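Local atomic coordinates of replication initiator A family protein (Staphylococcus aureus CA-347, PDB entry 4PT7), a protein that probably initiates replication of staphylococcal multiresistance plasmids by recognising and assembling on the plasmid origin, using an N-terminal region of the helix-turn-helix class. Residues K21-E27 / D119-I123; N61-S67 / P105-L110. One frame throughout, in Å; residues are numbered along the deposited sequence.

Contact 1: K21-E27 / D119-I123; sequences KVFFTSE and DIYKI
Thr-25 and Ile-123 form the centre of this contact, a worked example of a short helical turn docked against a helix largely through side chains. Among the non-bonded contacts, Thr-25 CG2 lies 3.9 Å from Ile-123 CG1, the two side chains meeting at about a right angle. The threonine hydroxyl sits between its own backbone N and carbonyl carbon (chi1 59°), which brings OG1 to 3.8 Å from that same CG1. Lys-21 adds looser cover, its CD reaching 4.4 Å from Ile-123 CG2, while its amine pairs with Glu-127 and with Asp-45 of the second subunit. Val-22 CG2 rests 3.7 Å from Asp-119 CG, a methyl against a carboxylate whose OD2 accepts the backbone N-H of Thr-116.

The charged pair lies at the exposed end, where Glu-27 is. Lys-122 is extended beyond CG, its CB facing Thr-25 CB and its CD passing Thr-25 O, and its NZ makes a salt bridge of 2.8 Å with Glu-27 OE2. The glutamate bends at chi2 and its chain crosses the lysine nearly at right angles; it is poorly ordered, so the pairing may be mobile.

No hydrogen bond spans the segments, and Thr-25 OG1 is buried without a polar partner. The chemistry implies a junction that rests on van der Waals contact of a few side chains, with one charge pair at its margin, joining helix 22-25 to the C-terminal helix 117-126.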
loop_
_atom_site.group_PDB
_atom_site.type_symbol
_atom_site.label_atom_id
_atom_site.label_comp_id
_atom_site.label_asym_id
_atom_site.label_seq_id
_atom_site.Cartn_x
_atom_site.Cartn_y
_atom_site.Cartn_z
ATOM N N LYS B 21 -23.919 3.575 0.050
ATOM C CA LYS B 21 -24.359 2.719 1.149
ATOM C C LYS B 21 -24.655 1.305 0.663
ATOM O O LYS B 21 -24.496 0.333 1.404
ATOM C CB LYS B 21 -25.612 3.300 1.819
ATOM C CG LYS B 21 -25.363 4.551 2.665
ATOM C CD LYS B 21 -26.549 4.819 3.605
ATOM C CE LYS B 21 -26.305 6.047 4.454
ATOM N NZ LYS B 21 -27.441 6.316 5.397
ATOM N N VAL B 22 -25.085 1.195 -0.587
ATOM C CA VAL B 22 -25.392 -0.106 -1.159
ATOM C C VAL B 22 -24.158 -1.027 -1.098
ATOM O O VAL B 22 -24.294 -2.245 -1.132
ATOM C CB VAL B 22 -25.905 0.053 -2.622
ATOM C CG1 VAL B 22 -24.806 0.603 -3.505
ATOM C CG2 VAL B 22 -26.431 -1.270 -3.152
ATOM N N PHE B 23 -22.959 -0.452 -0.984
ATOM C CA PHE B 23 -21.743 -1.270 -0.908
ATOM C C PHE B 23 -21.655 -1.992 0.435
ATOM O O PHE B 23 -20.813 -2.871 0.617
ATOM C CB PHE B 23 -20.461 -0.417 -1.096
ATOM C CG PHE B 23 -20.233 0.059 -2.515
ATOM C CD1 PHE B 23 -21.111 -0.297 -3.533
ATOM C CD2 PHE B 23 -19.144 0.868 -2.826
ATOM C CE1 PHE B 23 -20.908 0.152 -4.847
ATOM C CE2 PHE B 23 -18.929 1.320 -4.130
ATOM C CZ PHE B 23 -19.811 0.963 -5.143
ATOM N N PHE B 24 -22.513 -1.623 1.378
ATOM C CA PHE B 24 -22.475 -2.260 2.689
ATOM C C PHE B 24 -23.764 -3.005 3.021
ATOM O O PHE B 24 -23.883 -3.605 4.082
ATOM C CB PHE B 24 -22.200 -1.226 3.785
ATOM C CG PHE B 24 -20.946 -0.430 3.576
ATOM C CD1 PHE B 24 -20.968 0.745 2.832
ATOM C CD2 PHE B 24 -19.742 -0.839 4.144
ATOM C CE1 PHE B 24 -19.805 1.508 2.660
ATOM C CE2 PHE B 24 -18.576 -0.087 3.978
ATOM C CZ PHE B 24 -18.610 1.090 3.235
ATOM N N THR B 25 -24.728 -2.967 2.112
ATOM C CA THR B 25 -25.997 -3.652 2.331
ATOM C C THR B 25 -26.199 -4.736 1.285
ATOM O O THR B 25 -26.494 -5.885 1.629
ATOM C CB THR B 25 -27.190 -2.667 2.270
ATOM O OG1 THR B 25 -27.222 -2.023 0.990
ATOM C CG2 THR B 25 -27.060 -1.606 3.362
ATOM N N SER B 26 -26.028 -4.365 0.016
ATOM C CA SER B 26 -26.184 -5.285 -1.115
ATOM C C SER B 26 -25.170 -6.419 -1.054
ATOM O O SER B 26 -23.972 -6.183 -0.851
ATOM C CB SER B 26 -26.005 -4.531 -2.442
ATOM O OG SER B 26 -26.083 -5.401 -3.561
ATOM N N GLU B 27 -25.655 -7.645 -1.227
ATOM C CA GLU B 27 -24.782 -8.804 -1.206
ATOM C C GLU B 27 -24.093 -8.919 -2.556
ATOM O O GLU B 27 -23.173 -9.724 -2.737
ATOM C CB GLU B 27 -25.586 -10.066 -0.909
ATOM C CG GLU B 27 -25.375 -10.623 0.496
ATOM C CD GLU B 27 -25.709 -9.618 1.591
ATOM O OE1 GLU B 27 -24.987 -8.603 1.724
ATOM O OE2 GLU B 27 -26.698 -9.844 2.319
ATOM N N ASP B 119 -32.021 -4.037 -1.375
ATOM C CA ASP B 119 -31.130 -2.947 -0.978
ATOM C C ASP B 119 -31.954 -1.807 -0.395
ATOM O O ASP B 119 -31.617 -1.266 0.666
ATOM C CB ASP B 119 -30.320 -2.427 -2.174
ATOM C CG ASP B 119 -29.381 -3.468 -2.742
ATOM O OD1 ASP B 119 -28.701 -4.142 -1.947
ATOM O OD2 ASP B 119 -29.320 -3.604 -3.983
ATOM N N ILE B 120 -33.031 -1.450 -1.096
ATOM C CA ILE B 120 -33.936 -0.392 -0.659
ATOM C C ILE B 120 -34.424 -0.737 0.747
ATOM O O ILE B 120 -34.294 0.056 1.684
ATOM C CB ILE B 120 -35.183 -0.283 -1.579
ATOM C CG1 ILE B 120 -34.759 -0.068 -3.033
ATOM C CG2 ILE B 120 -36.076 0.884 -1.124
ATOM C CD1 ILE B 120 -34.029 1.215 -3.277
ATOM N N TYR B 121 -34.987 -1.932 0.880
ATOM C CA TYR B 121 -35.505 -2.402 2.157
ATOM C C TYR B 121 -34.458 -2.295 3.260
ATOM O O TYR B 121 -34.707 -1.700 4.315
ATOM C CB TYR B 121 -35.969 -3.857 2.027
ATOM C CG TYR B 121 -36.442 -4.484 3.323
ATOM C CD1 TYR B 121 -37.708 -4.204 3.841
ATOM C CD2 TYR B 121 -35.616 -5.352 4.038
ATOM C CE1 TYR B 121 -38.140 -4.776 5.043
ATOM C CE2 TYR B 121 -36.032 -5.926 5.234
ATOM C CZ TYR B 121 -37.292 -5.636 5.734
ATOM O OH TYR B 121 -37.693 -6.205 6.923
ATOM N N LYS B 122 -33.282 -2.867 3.017
ATOM C CA LYS B 122 -32.229 -2.837 4.020
ATOM C C LYS B 122 -31.778 -1.430 4.388
ATOM O O LYS B 122 -31.610 -1.117 5.568
ATOM C CB LYS B 122 -31.020 -3.653 3.558
ATOM C CG LYS B 122 -31.232 -5.167 3.577
ATOM C CD LYS B 122 -29.901 -5.898 3.374
ATOM C CE LYS B 122 -30.055 -7.417 3.457
ATOM N NZ LYS B 122 -28.756 -8.136 3.251
ATOM N N ILE B 123 -31.577 -0.580 3.389
ATOM C CA ILE B 123 -31.115 0.777 3.660
ATOM C C ILE B 123 -32.152 1.589 4.437
ATOM O O ILE B 123 -31.812 2.318 5.365
ATOM C CB ILE B 123 -30.771 1.519 2.353
ATOM C CG1 ILE B 123 -29.563 0.860 1.681
ATOM C CG2 ILE B 123 -30.487 2.987 2.650
ATOM C CD1 ILE B 123 -29.300 1.356 0.269
#

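Contact 2: N61-S67 / P105-L110; sequences NIYFVYS and PNILYL
Asn-61 begins the contact by laying CB obliquely against the Tyr-109 ring, 3.8 Å from CE2, while its amide bonds weakly to Asp-57. At Ile-62 the link is through solvent: two waters donate to its carbonyl oxygen, one also accepting from Leu-110 N and the other donating to Leu-110 O, so that the chains remain joined where direct bonding has lapsed.

Tyr-63 makes the aromatic step. Its CB stands over a face of Tyr-109, 3.7 Å from that ring's centroid, in a CH-pi contact. With chi1 of 61° its ring runs beside the Tyr-109 side chain in the same direction, presenting an edge to the Tyr-109 face in an offset edge-to-face pair with planes at 61°.

Phe-64 provides the backbone junction, an antiparallel hydrogen-bonded pair with Leu-108. The N-H···O bonds are reciprocal, Phe-64 N reaching Leu-108 O at 2.7 Å and Leu-108 N reaching Phe-64 O at 3.0 Å. The phenyl ring extends to Leu-110, CE1 lying 4.1 Å from its CB, and packs on Arg-46 and Ser-50 of helix 34-52.

Beyond the bridge, Val-65 CG1 meets Ile-107 CD1 at 4.3 Å, and the carbonyls of Val-65 and Tyr-66 both approach Pro-105 CB. The Tyr-66 ring turns to the helices instead, with OH bonded to Arg-46. Ser-67 closes the run, CB 4.0 Å from Pro-105 CG, as N-cap of helix 68-74.

A short extended segment between two helices, bridged to the second strand of the 95-98/107-110 hairpin, is characteristic of the winged-helix fold, consistent with the family's place in the helix-turn-helix clan; the hairpin would be the wing.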
loop_
_atom_site.group_PDB
_atom_site.type_symbol
_atom_site.label_atom_id
_atom_site.label_comp_id
_atom_site.label_asym_id
_atom_site.label_seq_id
_atom_site.Cartn_x
_atom_site.Cartn_y
_atom_site.Cartn_z
ATOM N N ASN B 61 -20.883 10.636 -21.602
ATOM C CA ASN B 61 -20.336 9.828 -20.516
ATOM C C ASN B 61 -18.968 10.336 -20.066
ATOM O O ASN B 61 -18.099 10.610 -20.899
ATOM C CB ASN B 61 -20.230 8.363 -20.941
ATOM C CG ASN B 61 -21.572 7.776 -21.331
ATOM O OD1 ASN B 61 -22.598 8.067 -20.711
ATOM N ND2 ASN B 61 -21.569 6.927 -22.355
ATOM N N ILE B 62 -18.788 10.453 -18.748
ATOM C CA ILE B 62 -17.538 10.929 -18.164
ATOM C C ILE B 62 -16.557 9.772 -17.976
ATOM O O ILE B 62 -16.917 8.724 -17.437
ATOM C CB ILE B 62 -17.793 11.608 -16.796
ATOM C CG1 ILE B 62 -18.892 12.671 -16.940
ATOM C CG2 ILE B 62 -16.516 12.275 -16.297
ATOM C CD1 ILE B 62 -19.422 13.208 -15.613
ATOM N N TYR B 63 -15.311 9.971 -18.400
ATOM C CA TYR B 63 -14.299 8.926 -18.296
ATOM C C TYR B 63 -12.953 9.446 -17.795
ATOM O O TYR B 63 -12.769 10.645 -17.588
ATOM C CB TYR B 63 -14.126 8.243 -19.661
ATOM C CG TYR B 63 -13.670 9.180 -20.765
ATOM C CD1 TYR B 63 -12.329 9.546 -20.890
ATOM C CD2 TYR B 63 -14.586 9.732 -21.668
ATOM C CE1 TYR B 63 -11.910 10.433 -21.878
ATOM C CE2 TYR B 63 -14.176 10.625 -22.661
ATOM C CZ TYR B 63 -12.835 10.970 -22.759
ATOM O OH TYR B 63 -12.419 11.860 -23.729
ATOM N N PHE B 64 -12.019 8.524 -17.587
ATOM C CA PHE B 64 -10.677 8.860 -17.118
ATOM C C PHE B 64 -9.640 8.436 -18.149
ATOM O O PHE B 64 -9.799 7.405 -18.817
ATOM C CB PHE B 64 -10.363 8.150 -15.800
ATOM C CG PHE B 64 -11.236 8.567 -14.665
ATOM C CD1 PHE B 64 -12.075 7.647 -14.041
ATOM C CD2 PHE B 64 -11.209 9.877 -14.200
ATOM C CE1 PHE B 64 -12.877 8.031 -12.965
ATOM C CE2 PHE B 64 -12.006 10.269 -13.126
ATOM C CZ PHE B 64 -12.840 9.344 -12.508
ATOM N N VAL B 65 -8.585 9.240 -18.264
ATOM C CA VAL B 65 -7.491 8.974 -19.189
ATOM C C VAL B 65 -6.202 9.065 -18.383
ATOM O O VAL B 65 -5.194 9.578 -18.860
ATOM C CB VAL B 65 -7.417 10.033 -20.310
ATOM C CG1 VAL B 65 -6.543 9.525 -21.436
ATOM C CG2 VAL B 65 -8.799 10.368 -20.811
ATOM N N TYR B 66 -6.243 8.580 -17.150
ATOM C CA TYR B 66 -5.073 8.637 -16.283
ATOM C C TYR B 66 -4.135 7.446 -16.493
ATOM O O TYR B 66 -4.580 6.311 -16.705
ATOM C CB TYR B 66 -5.516 8.691 -14.818
ATOM C CG TYR B 66 -6.140 10.005 -14.380
ATOM C CD1 TYR B 66 -7.407 10.034 -13.793
ATOM C CD2 TYR B 66 -5.439 11.202 -14.481
ATOM C CE1 TYR B 66 -7.953 11.217 -13.313
ATOM C CE2 TYR B 66 -5.981 12.401 -13.999
ATOM C CZ TYR B 66 -7.238 12.394 -13.415
ATOM O OH TYR B 66 -7.774 13.561 -12.922
ATOM N N SER B 67 -2.835 7.709 -16.443
ATOM C CA SER B 67 -1.854 6.639 -16.600
ATOM C C SER B 67 -1.790 5.884 -15.283
ATOM O O SER B 67 -2.295 6.363 -14.261
ATOM C CB SER B 67 -0.468 7.208 -16.932
ATOM O OG SER B 67 -0.002 8.073 -15.910
ATOM N N PRO B 105 -2.471 5.466 -22.043
ATOM C CA PRO B 105 -3.321 5.179 -20.882
ATOM C C PRO B 105 -4.668 4.585 -21.272
ATOM O O PRO B 105 -5.312 5.046 -22.213
ATOM C CB PRO B 105 -3.472 6.544 -20.225
ATOM C CG PRO B 105 -2.160 7.191 -20.518
ATOM C CD PRO B 105 -1.942 6.840 -21.970
ATOM N N ASN B 106 -5.090 3.556 -20.547
ATOM C CA ASN B 106 -6.368 2.921 -20.827
ATOM C C ASN B 106 -7.506 3.871 -20.470
ATOM O O ASN B 106 -7.367 4.723 -19.596
ATOM C CB ASN B 106 -6.507 1.624 -20.025
ATOM C CG ASN B 106 -5.447 0.600 -20.383
ATOM O OD1 ASN B 106 -5.241 0.290 -21.560
ATOM N ND2 ASN B 106 -4.769 0.067 -19.369
ATOM N N ILE B 107 -8.627 3.730 -21.163
ATOM C CA ILE B 107 -9.791 4.559 -20.900
ATOM C C ILE B 107 -10.612 3.873 -19.817
ATOM O O ILE B 107 -11.032 2.732 -19.991
ATOM C CB ILE B 107 -10.677 4.703 -22.151
ATOM C CG1 ILE B 107 -9.851 5.248 -23.314
ATOM C CG2 ILE B 107 -11.835 5.643 -21.862
ATOM C CD1 ILE B 107 -9.226 6.589 -23.023
ATOM N N LEU B 108 -10.818 4.561 -18.697
ATOM C CA LEU B 108 -11.602 4.014 -17.590
ATOM C C LEU B 108 -12.922 4.763 -17.418
ATOM O O LEU B 108 -12.953 6.000 -17.367
ATOM C CB LEU B 108 -10.820 4.083 -16.269
ATOM C CG LEU B 108 -9.798 2.985 -15.946
ATOM C CD1 LEU B 108 -8.726 2.959 -17.014
ATOM C CD2 LEU B 108 -9.171 3.245 -14.575
ATOM N N TYR B 109 -14.008 4.003 -17.330
ATOM C CA TYR B 109 -15.337 4.568 -17.130
ATOM C C TYR B 109 -15.847 4.102 -15.778
ATOM O O TYR B 109 -16.069 2.902 -15.575
ATOM C CB TYR B 109 -16.334 4.082 -18.187
ATOM C CG TYR B 109 -16.243 4.766 -19.526
ATOM C CD1 TYR B 109 -15.478 4.226 -20.553
ATOM C CD2 TYR B 109 -16.951 5.944 -19.776
ATOM C CE1 TYR B 109 -15.415 4.843 -21.804
ATOM C CE2 TYR B 109 -16.897 6.567 -21.017
ATOM C CZ TYR B 109 -16.128 6.011 -22.027
ATOM O OH TYR B 109 -16.062 6.624 -23.256
ATOM N N LEU B 110 -16.022 5.039 -14.852
ATOM C CA LEU B 110 -16.552 4.686 -13.543
ATOM C C LEU B 110 -18.048 4.515 -13.801
ATOM O O LEU B 110 -18.614 5.241 -14.620
ATOM C CB LEU B 110 -16.339 5.824 -12.549
ATOM C CG LEU B 110 -15.841 5.467 -11.147
ATOM C CD1 LEU B 110 -16.461 6.431 -10.143
ATOM C CD2 LEU B 110 -16.194 4.046 -10.795
HETATM O O HOH W 1 -15.397 7.815 -15.334
HETATM O O HOH W 2 -18.944 7.104 -16.631
#

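How the contacts relate
From the N terminus the chain passes strand 16-20 and reaches residues 21-27, the first half of contact 1. It then runs through helix 34-52 to residues 61-67, which open contact 2; helices 68-74 and 79-91 and strand 95-98 follow before 105-110 closes that inner loop. A short connection leads to helix 117-126, where 119-123 closes the outer loop. Contact 2 is thus wholly enclosed by contact 1 in sequence, without crossing. Their centres lie 27 Å apart, on opposite sides of the chain's centre: contact 2 ties the interhelical segment to the hairpin, and contact 1 fastens the C-terminal helix to the turn before helix 34-52.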